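Local atomic coordinates of Lin2118 protein (Listeria innocua, PDB entry 3OOU), a protein that is of unknown function but, through this C-terminal AraC-type helix-turn-helix region of a longer response-regulator-like protein, probably binds specific DNA sequences to regulate transcription. Residues A[11-16]-A[29-34]; A[40-43]-A[49-52]; A[46-49]-A[55-58]; A[63-68]-A[74-79]; A[87-92]-A[97-102]. All blocks are in the same frame, centred on the assembly; numbering follows the deposited sequence. Where two conformers were deposited one is given.

Contact 1 of 5, residues A[11-16]-A[29-34]; sequences LSYITE and NDFHIN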
# COMPACT_ATOMS: atom_id res chain seq x y z
N LEU A 11 -4.83 -8.52 7.57
CA LEU A 11 -5.67 -7.59 6.82
C LEU A 11 -6.06 -6.39 7.67
O LEU A 11 -5.97 -5.26 7.22
CB LEU A 11 -6.91 -8.29 6.25
CG LEU A 11 -6.69 -9.33 5.14
CD1 LEU A 11 -7.97 -10.10 4.86
CD2 LEU A 11 -6.16 -8.68 3.86
N SER A 12 -6.46 -6.66 8.92
CA SER A 12 -6.82 -5.59 9.84
C SER A 12 -5.61 -4.72 10.20
O SER A 12 -5.73 -3.49 10.28
CB SER A 12 -7.49 -6.16 11.09
OG SER A 12 -8.71 -6.81 10.74
N TYR A 13 -4.45 -5.35 10.39
CA TYR A 13 -3.20 -4.64 10.67
C TYR A 13 -2.83 -3.63 9.58
O TYR A 13 -2.40 -2.52 9.88
CB TYR A 13 -2.05 -5.64 10.85
CG TYR A 13 -0.84 -5.08 11.55
CD1 TYR A 13 -0.74 -5.14 12.95
CD2 TYR A 13 0.20 -4.49 10.84
CE1 TYR A 13 0.37 -4.63 13.61
CE2 TYR A 13 1.32 -3.98 11.49
CZ TYR A 13 1.39 -4.06 12.88
OH TYR A 13 2.49 -3.55 13.54
N ILE A 14 -2.99 -4.04 8.32
CA ILE A 14 -2.74 -3.14 7.18
C ILE A 14 -3.54 -1.84 7.31
O ILE A 14 -2.99 -0.76 7.13
CB ILE A 14 -2.98 -3.84 5.82
CG1 ILE A 14 -1.89 -4.90 5.58
CG2 ILE A 14 -3.01 -2.82 4.66
CD1 ILE A 14 -2.14 -5.83 4.39
N THR A 15 -4.83 -1.94 7.67
CA THR A 15 -5.71 -0.78 7.82
C THR A 15 -5.21 0.20 8.89
O THR A 15 -5.36 1.41 8.76
CB THR A 15 -7.16 -1.23 8.13
OG1 THR A 15 -7.57 -2.21 7.17
CG2 THR A 15 -8.12 -0.05 8.10
N GLU A 16 -4.63 -0.35 9.96
CA GLU A 16 -4.13 0.46 11.08
C GLU A 16 -2.78 1.10 10.81
O GLU A 16 -2.46 2.15 11.39
CB GLU A 16 -4.00 -0.41 12.34
CG GLU A 16 -5.15 -1.35 12.60
CD GLU A 16 -6.09 -0.85 13.68
OE1 GLU A 16 -5.94 0.30 14.14
OE2 GLU A 16 -6.99 -1.63 14.07
N ASN A 29 8.00 -10.40 12.05
CA ASN A 29 8.59 -10.07 13.34
C ASN A 29 7.52 -9.63 14.34
O ASN A 29 7.53 -10.09 15.48
CB ASN A 29 9.69 -9.02 13.17
CG ASN A 29 10.95 -9.59 12.54
OD1 ASN A 29 11.24 -10.79 12.65
ND2 ASN A 29 11.72 -8.74 11.87
N ASP A 30 6.58 -8.80 13.90
CA ASP A 30 5.50 -8.30 14.77
C ASP A 30 4.58 -9.43 15.23
O ASP A 30 4.14 -9.46 16.39
CB ASP A 30 4.68 -7.23 14.05
CG ASP A 30 5.45 -5.93 13.84
OD1 ASP A 30 6.48 -5.71 14.51
OD2 ASP A 30 5.01 -5.12 12.99
N PHE A 31 4.29 -10.36 14.33
CA PHE A 31 3.37 -11.46 14.63
C PHE A 31 4.05 -12.72 15.14
O PHE A 31 3.37 -13.66 15.57
CB PHE A 31 2.48 -11.76 13.42
CG PHE A 31 1.35 -10.78 13.24
CD1 PHE A 31 1.47 -9.68 12.41
CD2 PHE A 31 0.15 -10.97 13.93
CE1 PHE A 31 0.42 -8.77 12.26
CE2 PHE A 31 -0.91 -10.07 13.79
CZ PHE A 31 -0.77 -8.97 12.94
N HIS A 32 5.39 -12.73 15.12
CA HIS A 32 6.19 -13.92 15.47
C HIS A 32 5.75 -15.12 14.63
O HIS A 32 5.49 -16.22 15.15
CB HIS A 32 6.15 -14.22 16.98
CG HIS A 32 7.12 -15.27 17.42
ND1 HIS A 32 8.49 -15.12 17.29
CD2 HIS A 32 6.93 -16.49 17.99
CE1 HIS A 32 9.09 -16.20 17.76
NE2 HIS A 32 8.17 -17.05 18.18
N ILE A 33 5.65 -14.90 13.33
CA ILE A 33 5.29 -15.95 12.39
C ILE A 33 6.25 -15.89 11.21
O ILE A 33 6.62 -14.80 10.76
CB ILE A 33 3.80 -15.82 11.91
CG1 ILE A 33 2.84 -15.92 13.11
CG2 ILE A 33 3.47 -16.88 10.85
CD1 ILE A 33 1.37 -15.73 12.77
N ASN A 34 6.65 -17.06 10.72
CA ASN A 34 7.56 -17.17 9.60
C ASN A 34 7.11 -16.30 8.42
O ASN A 34 5.97 -16.42 7.95
CB ASN A 34 7.67 -18.64 9.20
CG ASN A 34 8.61 -18.87 8.04
OD1 ASN A 34 8.20 -18.80 6.88
ND2 ASN A 34 9.87 -19.17 8.34
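Tyr13 reaches from helix 6-17 to Asp30 and Phe31 at the C-terminal end of helix 24-31, and its atoms can be followed outward one by one. CG lies anti to the backbone N (chi1 -161°), which sends the ring out of its helix toward the other segment. CB already comes within 4.1 Å of Phe31 CZ. At the root of the ring, Tyr13 CG is 4.0 Å from Phe31 CE1, and CD1 makes the closest carbon contact, 3.8 Å from Phe31 CZ. These short distances belong to an offset edge-to-face pair in which Phe31 turns its edge to one face of Tyr13; the centroids are 5.4 Å apart and the planes 68° from each other. The two helices so joined are the first pair of an all-helical AraC-type fold, and helix 35-46 follows directly after the turn at 32-34, where Asn34 OD1 caps Tyr37 N. Farther along the tyrosine, CZ is 3.8 Å from Asp30 OD2. At the tip, Tyr13 OH lies 3.0 Å from the same Asp30 OD2, with ring and carboxylate planes inclined at 46°. Phe31 also touches Asn9 of helix 6-17, while the Tyr13 ring meets that of His17.

Contact 2 of 5, residues A[40-43]-A[49-52]; sequences QLFQ and HFTD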
# COMPACT_ATOMS: atom_id res chain seq x y z
N GLN A 40 3.05 -16.82 1.67
CA GLN A 40 2.37 -17.93 0.98
C GLN A 40 0.90 -18.01 1.33
O GLN A 40 0.05 -18.20 0.46
CB GLN A 40 3.04 -19.26 1.30
CG GLN A 40 4.44 -19.36 0.76
CD GLN A 40 5.19 -20.54 1.32
OE1 GLN A 40 5.07 -20.86 2.50
NE2 GLN A 40 5.98 -21.20 0.48
N LEU A 41 0.61 -17.87 2.62
CA LEU A 41 -0.76 -17.87 3.11
C LEU A 41 -1.53 -16.69 2.50
O LEU A 41 -2.69 -16.84 2.09
CB LEU A 41 -0.78 -17.82 4.64
CG LEU A 41 -2.14 -17.74 5.32
CD1 LEU A 41 -2.96 -19.01 5.10
CD2 LEU A 41 -1.96 -17.46 6.81
N PHE A 42 -0.86 -15.54 2.42
CA PHE A 42 -1.46 -14.36 1.82
C PHE A 42 -1.79 -14.59 0.34
O PHE A 42 -2.92 -14.33 -0.09
CB PHE A 42 -0.59 -13.11 2.02
CG PHE A 42 -1.34 -11.83 1.81
CD1 PHE A 42 -1.84 -11.11 2.90
CD2 PHE A 42 -1.58 -11.34 0.53
CE1 PHE A 42 -2.54 -9.94 2.72
CE2 PHE A 42 -2.29 -10.16 0.34
CZ PHE A 42 -2.77 -9.45 1.44
N GLN A 43 -0.81 -15.11 -0.41
CA GLN A 43 -1.00 -15.43 -1.83
C GLN A 43 -2.14 -16.41 -2.03
O GLN A 43 -2.96 -16.25 -2.94
CB GLN A 43 0.28 -15.99 -2.44
CG GLN A 43 1.25 -14.95 -2.93
CD GLN A 43 1.87 -15.33 -4.26
OE1 GLN A 43 1.24 -15.18 -5.32
NE2 GLN A 43 3.10 -15.82 -4.23
N HIS A 49 0.16 -11.33 -4.47
CA HIS A 49 1.24 -11.07 -3.53
C HIS A 49 0.83 -10.01 -2.52
O HIS A 49 0.11 -9.07 -2.85
CB HIS A 49 2.48 -10.59 -4.26
CG HIS A 49 3.13 -11.64 -5.10
ND1 HIS A 49 4.22 -12.37 -4.67
CD2 HIS A 49 2.85 -12.09 -6.34
CE1 HIS A 49 4.58 -13.22 -5.61
NE2 HIS A 49 3.77 -13.07 -6.64
N PHE A 50 1.32 -10.18 -1.29
CA PHE A 50 1.15 -9.19 -0.24
C PHE A 50 1.48 -7.78 -0.73
O PHE A 50 0.73 -6.83 -0.48
CB PHE A 50 2.02 -9.55 0.98
CG PHE A 50 2.15 -8.44 1.97
CD1 PHE A 50 1.16 -8.22 2.93
CD2 PHE A 50 3.25 -7.58 1.94
CE1 PHE A 50 1.26 -7.18 3.84
CE2 PHE A 50 3.37 -6.54 2.85
CZ PHE A 50 2.37 -6.33 3.79
N THR A 51 2.61 -7.62 -1.41
CA THR A 51 3.02 -6.28 -1.83
C THR A 51 2.05 -5.66 -2.84
O THR A 51 1.85 -4.45 -2.83
CB THR A 51 4.47 -6.21 -2.36
OG1 THR A 51 4.60 -7.00 -3.53
CG2 THR A 51 5.46 -6.68 -1.29
N ASP A 52 1.44 -6.49 -3.69
CA ASP A 52 0.46 -5.97 -4.66
C ASP A 52 -0.83 -5.50 -3.96
O ASP A 52 -1.37 -4.45 -4.30
CB ASP A 52 0.19 -6.99 -5.77
CG ASP A 52 1.41 -7.23 -6.64
OD1 ASP A 52 2.05 -6.24 -7.07
OD2 ASP A 52 1.75 -8.41 -6.90
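Phe42 and Phe50 meet as an edge-to-face pair, with the edge of Phe50 directed at the face of Phe42. The planes stand 83° apart, nearly perpendicular, and the centroids are separated by 5.6 Å. Phe50 CB also sits over that face, 4.3 Å from the Phe42 ring centroid and 20° off the normal, which is the geometry of a CH-pi contact. Backbone enters the packing as well: Phe42 CD2 approaches Phe50 CA to 3.6 Å, so the ring rests against the first turn of helix 50-68. The second pair is oriented quite differently. In the Gln43 conformer given, one of two, Gln43 and His49 run side by side in the same direction, and the Gln43 amide is stacked on one face of the imidazole with 26° between the planes. Gln43 CD then stands 3.6 Å above the ring plane, over its centre, while Gln43 NE2 is 3.3 Å from His49 CE1. Phe42 and Phe50 are buried, and Leu11 and Ile14 of helix 6-17 pack on them. With His49 as N-cap of helix 50-68, the Phe42-Phe50 pair packs the second helix of the first helix-turn-helix (24-31, 35-46) on that long helix, as in AraC-type domains.

Contact 3 of 5, residues A[46-49]-A[55-58]; sequences MGEH and NRYR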
# COMPACT_ATOMS: atom_id res chain seq x y z
N MSE A 46 -5.66 -14.51 -0.70
CA MSE A 46 -6.00 -13.25 -1.38
C MSE A 46 -5.84 -13.30 -2.90
O MSE A 46 -6.34 -12.41 -3.60
CB MSE A 46 -5.18 -12.10 -0.79
CG MSE A 46 -5.32 -11.95 0.72
SE MSE A 46 -7.15 -11.71 1.31
CE MSE A 46 -7.59 -10.13 0.31
N GLY A 47 -5.14 -14.31 -3.40
CA GLY A 47 -4.94 -14.50 -4.84
C GLY A 47 -3.91 -13.59 -5.49
O GLY A 47 -3.84 -13.50 -6.72
N GLU A 48 -3.11 -12.92 -4.66
CA GLU A 48 -2.07 -12.02 -5.15
C GLU A 48 -0.99 -11.87 -4.08
O GLU A 48 -1.20 -12.24 -2.93
CB GLU A 48 -2.66 -10.64 -5.48
CG GLU A 48 -3.23 -9.91 -4.27
CD GLU A 48 -3.83 -8.57 -4.59
OE1 GLU A 48 -3.37 -7.90 -5.55
OE2 GLU A 48 -4.77 -8.17 -3.87
N HIS A 49 0.16 -11.33 -4.47
CA HIS A 49 1.24 -11.07 -3.53
C HIS A 49 0.83 -10.01 -2.52
O HIS A 49 0.11 -9.07 -2.85
CB HIS A 49 2.48 -10.59 -4.26
CG HIS A 49 3.13 -11.64 -5.10
ND1 HIS A 49 4.22 -12.37 -4.67
CD2 HIS A 49 2.85 -12.09 -6.34
CE1 HIS A 49 4.58 -13.22 -5.61
NE2 HIS A 49 3.77 -13.07 -6.64
N ASN A 55 0.19 -2.21 -2.15
CA ASN A 55 0.28 -1.11 -3.11
C ASN A 55 -1.09 -0.59 -3.54
O ASN A 55 -1.30 0.62 -3.58
CB ASN A 55 1.14 -1.50 -4.32
CG ASN A 55 2.63 -1.37 -4.05
OD1 ASN A 55 3.40 -2.33 -4.24
ND2 ASN A 55 3.06 -0.20 -3.62
N ARG A 56 -2.03 -1.48 -3.86
CA ARG A 56 -3.37 -1.02 -4.24
C ARG A 56 -4.01 -0.24 -3.09
O ARG A 56 -4.62 0.81 -3.31
CB ARG A 56 -4.26 -2.18 -4.69
CG ARG A 56 -5.51 -1.71 -5.44
CD ARG A 56 -6.42 -2.87 -5.83
NE ARG A 56 -6.49 -3.85 -4.77
CZ ARG A 56 -5.87 -5.03 -4.80
NH1 ARG A 56 -5.16 -5.38 -5.86
NH2 ARG A 56 -5.98 -5.85 -3.77
N TYR A 57 -3.85 -0.75 -1.86
CA TYR A 57 -4.42 -0.11 -0.68
C TYR A 57 -3.85 1.30 -0.50
O TYR A 57 -4.59 2.27 -0.30
CB TYR A 57 -4.16 -0.98 0.57
CG TYR A 57 -4.98 -0.57 1.77
CD1 TYR A 57 -6.22 -1.16 2.03
CD2 TYR A 57 -4.53 0.43 2.64
CE1 TYR A 57 -6.98 -0.77 3.13
CE2 TYR A 57 -5.29 0.83 3.74
CZ TYR A 57 -6.51 0.22 3.98
OH TYR A 57 -7.27 0.61 5.06
N ARG A 58 -2.53 1.42 -0.61
CA ARG A 58 -1.85 2.70 -0.46
C ARG A 58 -2.18 3.67 -1.57
O ARG A 58 -2.38 4.87 -1.32
CB ARG A 58 -0.35 2.46 -0.39
CG ARG A 58 0.09 1.82 0.92
CD ARG A 58 1.56 1.46 0.89
NE ARG A 58 2.06 1.28 2.25
CZ ARG A 58 3.26 0.81 2.56
NH1 ARG A 58 4.10 0.43 1.60
NH2 ARG A 58 3.63 0.71 3.84
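The carboxylate of Glu48 and the guanidinium of Arg56 lie nearly in one plane, 15° apart, and they meet edge to edge, with Glu48 CD at the guanidinium edge, in plane. In the conformer of Arg56 given, one of two, the arginine approaches end-on, using both terminal nitrogens, one for each oxygen. Arg56 NH2 donates to Glu48 OE2 at 2.6 Å, with an N-H...O angle of 178° and the acceptor exactly in the guanidinium plane. Arg56 NH1 donates to Glu48 OE1 at 3.1 Å, slightly less straight at 165°, with that oxygen a little out of the plane. Both oxygens use the syn lone pair, the side facing the other oxygen, as expected of a bidentate salt bridge. While it lasts, this two-bond grip between coplanar groups would restrict the rotation of each against the other and would favour the charged forms of both, but the second conformer of Arg56 makes its permanence doubtful.

The chain shapes explain the meeting. Glu48 CG sits between the backbone N and the carbonyl carbon, after which the chain runs extended toward helix 50-68. Arg56 is extended as far as CD and then bends at chi3, which swings the guanidinium back toward the loop. Tyr53, one turn earlier on the helix, touches Glu48, and His95 of helix 85-96 touches Arg56. This surface salt bridge ties the turn between helices 35-46 and 50-68 to the long helix 50-68, which in the AraC-type fold joins the two helix-turn-helix halves.

Contact 4 of 5, residues A[63-68]-A[74-79]; sequences KEELLQ and TIIAGK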
# COMPACT_ATOMS: atom_id res chain seq x y z
N LYS A 63 -4.73 8.54 -4.04
CA LYS A 63 -5.55 9.14 -5.09
C LYS A 63 -6.66 10.03 -4.52
O LYS A 63 -7.03 11.02 -5.15
CB LYS A 63 -6.08 8.08 -6.07
CG LYS A 63 -7.26 7.26 -5.61
CD LYS A 63 -7.51 6.13 -6.59
CE LYS A 63 -8.84 5.44 -6.34
NZ LYS A 63 -8.95 4.22 -7.21
N GLU A 64 -7.16 9.69 -3.34
CA GLU A 64 -8.14 10.54 -2.70
C GLU A 64 -7.47 11.77 -2.08
O GLU A 64 -7.99 12.87 -2.19
CB GLU A 64 -8.98 9.77 -1.68
CG GLU A 64 -10.11 10.58 -1.07
CD GLU A 64 -11.18 10.97 -2.06
OE1 GLU A 64 -11.15 10.51 -3.22
OE2 GLU A 64 -12.08 11.74 -1.66
N GLU A 65 -6.30 11.57 -1.46
CA GLU A 65 -5.58 12.67 -0.84
C GLU A 65 -5.18 13.74 -1.88
O GLU A 65 -5.18 14.94 -1.58
CB GLU A 65 -4.37 12.13 -0.06
CG GLU A 65 -3.62 13.15 0.78
CD GLU A 65 -4.32 13.56 2.06
OE1 GLU A 65 -3.87 14.55 2.67
OE2 GLU A 65 -5.31 12.91 2.48
N LEU A 66 -4.88 13.29 -3.10
CA LEU A 66 -4.50 14.18 -4.20
C LEU A 66 -5.64 15.08 -4.64
O LEU A 66 -5.42 16.15 -5.23
CB LEU A 66 -4.01 13.38 -5.40
CG LEU A 66 -2.59 12.84 -5.31
CD1 LEU A 66 -2.40 11.78 -6.37
CD2 LEU A 66 -1.58 13.98 -5.48
N LEU A 67 -6.87 14.64 -4.40
CA LEU A 67 -8.03 15.41 -4.81
C LEU A 67 -8.57 16.24 -3.67
O LEU A 67 -9.14 17.32 -3.89
CB LEU A 67 -9.11 14.48 -5.36
CG LEU A 67 -8.69 13.52 -6.48
CD1 LEU A 67 -9.88 12.71 -6.94
CD2 LEU A 67 -8.05 14.27 -7.65
N GLN A 68 -8.39 15.75 -2.45
CA GLN A 68 -8.93 16.44 -1.28
C GLN A 68 -8.05 17.58 -0.80
O GLN A 68 -8.51 18.46 -0.09
CB GLN A 68 -9.20 15.45 -0.13
CG GLN A 68 -10.37 14.51 -0.38
CD GLN A 68 -11.70 15.23 -0.62
OE1 GLN A 68 -11.89 16.38 -0.22
NE2 GLN A 68 -12.62 14.54 -1.28
N THR A 74 4.99 14.64 -3.24
CA THR A 74 5.96 13.86 -2.48
C THR A 74 5.51 13.72 -1.03
O THR A 74 5.65 12.65 -0.44
CB THR A 74 7.37 14.48 -2.59
OG1 THR A 74 7.83 14.33 -3.94
CG2 THR A 74 8.35 13.80 -1.65
N ILE A 75 4.94 14.78 -0.46
CA ILE A 75 4.41 14.73 0.90
C ILE A 75 3.25 13.73 0.98
O ILE A 75 3.12 12.95 1.92
CB ILE A 75 4.00 16.14 1.41
CG1 ILE A 75 5.19 17.10 1.35
CG2 ILE A 75 3.46 16.08 2.84
CD1 ILE A 75 4.97 18.41 2.06
N ILE A 76 2.39 13.76 -0.04
CA ILE A 76 1.24 12.84 -0.08
C ILE A 76 1.68 11.38 -0.22
O ILE A 76 1.12 10.49 0.44
CB ILE A 76 0.21 13.24 -1.16
CG1 ILE A 76 -0.51 14.52 -0.72
CG2 ILE A 76 -0.80 12.09 -1.39
CD1 ILE A 76 -1.32 15.20 -1.80
N ALA A 77 2.70 11.14 -1.05
CA ALA A 77 3.27 9.80 -1.18
C ALA A 77 3.79 9.31 0.17
O ALA A 77 3.57 8.15 0.54
CB ALA A 77 4.38 9.81 -2.20
N GLY A 78 4.43 10.21 0.92
CA GLY A 78 4.92 9.88 2.26
C GLY A 78 3.79 9.48 3.19
O GLY A 78 3.89 8.48 3.91
N LYS A 79 2.70 10.24 3.15
CA LYS A 79 1.53 9.96 3.99
C LYS A 79 0.85 8.65 3.60
O LYS A 79 0.12 8.07 4.40
CB LYS A 79 0.52 11.10 3.90
CG LYS A 79 0.99 12.39 4.53
CD LYS A 79 -0.05 13.44 4.30
CE LYS A 79 0.19 14.66 5.15
NZ LYS A 79 -1.10 15.39 5.34
O HOH W 1 -1.51 15.66 2.35
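Glu65 OE1 and Lys79 NZ are joined by a water that both hold. The water donates to Glu65 OE1 at 2.6 Å and accepts from Lys79 NZ at 3.0 Å. The direct salt bridge between Glu65 OE1 and Lys79 NZ is long, 3.9 Å, and the two hydrogen bonds run through the water. The bridge spans helix 50-68 and helix 73-79, at the start of the second helix-turn-helix half of the AraC-type fold. The short axes of segments 63-68 and 74-79 run at 139° to each other with a closest approach of 9.9 Å, so the chain doubles back obliquely rather than in a strict antiparallel hairpin.

Alongside the charged pair, the aliphatic part of Glu65 packs on Ile76. Its chi1 (-173°) lays CG against the isoleucine, and the bend at chi2 (75°) turns the carboxylate toward Lys79. Lys79, extended beyond CG, reaches across at about a right angle to Glu65. Ile76 is buried and also touches Thr69 and Asp71 of the connecting loop and Arg104 of helix 100-107; Leu66 faces Phe92 of helix 85-96. Both Ile76 CG1 and Ile76 CG2 meet Glu65 CG at 3.7 Å, whereas Ile76 CD1, at the end of the CG1 branch, meets Leu66 CD2 at 3.9 Å.

Contact 5 of 5, residues A[87-92]-A[97-102]; sequences YFYRQF and GETPNR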
# COMPACT_ATOMS: atom_id res chain seq x y z
N TYR A 87 9.37 4.39 -7.18
CA TYR A 87 8.49 3.26 -6.91
C TYR A 87 7.04 3.71 -6.77
O TYR A 87 6.15 3.11 -7.38
CB TYR A 87 8.97 2.51 -5.66
CG TYR A 87 8.23 1.25 -5.32
CD1 TYR A 87 8.22 0.15 -6.19
CD2 TYR A 87 7.56 1.12 -4.10
CE1 TYR A 87 7.55 -1.03 -5.86
CE2 TYR A 87 6.89 -0.05 -3.76
CZ TYR A 87 6.88 -1.11 -4.64
OH TYR A 87 6.23 -2.28 -4.30
N PHE A 88 6.80 4.77 -5.99
CA PHE A 88 5.45 5.34 -5.90
C PHE A 88 4.89 5.67 -7.28
O PHE A 88 3.75 5.32 -7.60
CB PHE A 88 5.44 6.60 -5.03
CG PHE A 88 4.13 7.36 -5.07
CD1 PHE A 88 2.98 6.80 -4.53
CD2 PHE A 88 4.05 8.61 -5.67
CE1 PHE A 88 1.76 7.48 -4.57
CE2 PHE A 88 2.84 9.32 -5.71
CZ PHE A 88 1.69 8.74 -5.16
N TYR A 89 5.71 6.33 -8.09
CA TYR A 89 5.32 6.71 -9.44
C TYR A 89 4.86 5.50 -10.26
O TYR A 89 3.79 5.54 -10.88
CB TYR A 89 6.48 7.43 -10.12
CG TYR A 89 6.12 8.16 -11.39
CD1 TYR A 89 5.44 9.39 -11.34
CD2 TYR A 89 6.48 7.65 -12.63
CE1 TYR A 89 5.11 10.06 -12.51
CE2 TYR A 89 6.16 8.31 -13.80
CZ TYR A 89 5.47 9.52 -13.74
OH TYR A 89 5.17 10.17 -14.90
N ARG A 90 5.65 4.43 -10.23
CA ARG A 90 5.31 3.19 -10.94
C ARG A 90 4.02 2.57 -10.41
O ARG A 90 3.13 2.19 -11.18
CB ARG A 90 6.43 2.16 -10.82
CG ARG A 90 7.64 2.41 -11.69
CD ARG A 90 8.58 1.20 -11.73
NE ARG A 90 9.16 0.88 -10.43
CZ ARG A 90 10.24 1.46 -9.91
NH1 ARG A 90 10.88 2.42 -10.58
NH2 ARG A 90 10.69 1.09 -8.73
N GLN A 91 3.91 2.51 -9.09
CA GLN A 91 2.78 1.86 -8.45
C GLN A 91 1.46 2.60 -8.63
O GLN A 91 0.41 1.97 -8.82
CB GLN A 91 3.08 1.61 -6.96
CG GLN A 91 4.14 0.54 -6.73
CD GLN A 91 3.77 -0.80 -7.34
OE1 GLN A 91 2.61 -1.22 -7.28
NE2 GLN A 91 4.75 -1.48 -7.92
N PHE A 92 1.51 3.93 -8.58
CA PHE A 92 0.31 4.74 -8.80
C PHE A 92 -0.20 4.53 -10.23
O PHE A 92 -1.40 4.34 -10.44
CB PHE A 92 0.59 6.23 -8.54
CG PHE A 92 -0.65 7.06 -8.42
CD1 PHE A 92 -1.18 7.35 -7.17
CD2 PHE A 92 -1.31 7.55 -9.55
CE1 PHE A 92 -2.35 8.12 -7.04
CE2 PHE A 92 -2.47 8.31 -9.43
CZ PHE A 92 -2.98 8.60 -8.18
N GLY A 97 -4.02 3.54 -13.59
CA GLY A 97 -3.92 3.70 -15.04
C GLY A 97 -3.39 5.06 -15.47
O GLY A 97 -3.20 5.31 -16.67
N GLU A 98 -3.13 5.94 -14.50
CA GLU A 98 -2.69 7.31 -14.76
C GLU A 98 -1.51 7.69 -13.86
O GLU A 98 -1.37 7.15 -12.76
CB GLU A 98 -3.84 8.30 -14.52
CG GLU A 98 -5.10 8.07 -15.36
CD GLU A 98 -5.00 8.58 -16.79
OE1 GLU A 98 -3.94 9.13 -17.18
OE2 GLU A 98 -5.99 8.43 -17.54
N THR A 99 -0.67 8.62 -14.31
CA THR A 99 0.35 9.20 -13.43
C THR A 99 -0.33 10.04 -12.34
O THR A 99 -1.46 10.53 -12.54
CB THR A 99 1.34 10.09 -14.20
OG1 THR A 99 0.63 11.21 -14.74
CG2 THR A 99 2.02 9.32 -15.32
N PRO A 100 0.34 10.21 -11.18
CA PRO A 100 -0.28 10.99 -10.10
C PRO A 100 -0.73 12.39 -10.50
O PRO A 100 -1.87 12.76 -10.21
CB PRO A 100 0.83 11.07 -9.04
CG PRO A 100 1.71 9.91 -9.31
CD PRO A 100 1.62 9.60 -10.77
N ASN A 101 0.12 13.16 -11.15
CA ASN A 101 -0.27 14.53 -11.45
C ASN A 101 -1.30 14.63 -12.58
O ASN A 101 -2.10 15.56 -12.62
CB ASN A 101 0.94 15.46 -11.63
CG ASN A 101 0.79 16.78 -10.87
OD1 ASN A 101 0.22 16.83 -9.76
ND2 ASN A 101 1.31 17.86 -11.45
N ARG A 102 -1.31 13.65 -13.48
CA ARG A 102 -2.35 13.52 -14.50
C ARG A 102 -3.71 13.18 -13.87
O ARG A 102 -4.74 13.74 -14.24
CB ARG A 102 -1.98 12.45 -15.54
CG ARG A 102 -2.90 12.36 -16.75
CD ARG A 102 -2.44 13.29 -17.87
NE ARG A 102 -3.48 13.46 -18.89
CZ ARG A 102 -4.41 14.42 -18.87
NH1 ARG A 102 -4.44 15.30 -17.88
NH2 ARG A 102 -5.31 14.48 -19.84
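Pro100 is wedged among Phe88, Tyr89 and Phe92, three aromatic side chains of helix 85-96. All three rings leave the helix with CG anti to the backbone N, but they reach the proline from different places. For Phe92, chi1 carries the ring over the proline and chi2 (96°) turns its face to it: Pro100 CB lies 4.2 Å from the ring centroid and 14° off the normal, a CH-pi contact. Backbone joins in, since Phe92 CE2 is 3.5 Å from Pro100 CA. At the rim of the same ring, and in its plane, Glu98 O approaches Phe92 CD2 to 3.2 Å.

Phe88 slides past the proline in the opposite direction, its CE2 touching Pro100 CG at 3.8 Å. Tyr89 instead crosses Pro100 at about a right angle, with CD1 3.9 Å from Pro100 CD. Its outer end runs alongside Thr99, the N-cap of helix 100-107, where Tyr89 OH is 3.3 Å from the methyl Thr99 CG2. The threonine torsion (chi1 64°) separates its branches: CG2 meets the tyrosine, while OG1 accepts a weak bond from Arg102 N.

Phe92 and Pro100 are buried, while Gly97 and Tyr89 stay at the surface. The contact closes the turn into helix 100-107 from helix 85-96, the second helix of the C-terminal helix-turn-helix (73-79, 85-96). Leu73 of helix 73-79 packs on Phe88 and Pro100, Ala77 also touches Phe88, and Val59, Lys63 and Leu66 of helix 50-68 lie against Phe92.

How the contacts relate
From the N terminus, contact 1 closes the loop between helices 6-17 and 24-31. Contact 2 closes the turn from helix 35-46 into helix 50-68; contact 3 opens before contact 2 closes, so the two interlock, sharing His49, and it ties the turn 47-49 back to helix 50-68. Contacts 1 and 2 touch through packing of helix 6-17 on helices 35-46 and 50-68. Contact 4, its centre about 24 Å from that of contact 1 across the chain's centre, closes the connection between helices 50-68 and 73-79. Contact 5, in series and touching contact 4, closes the turn between helices 85-96 and 100-107. Helix 50-68 joins the halves, where side chains of contacts 3 and 5 also meet.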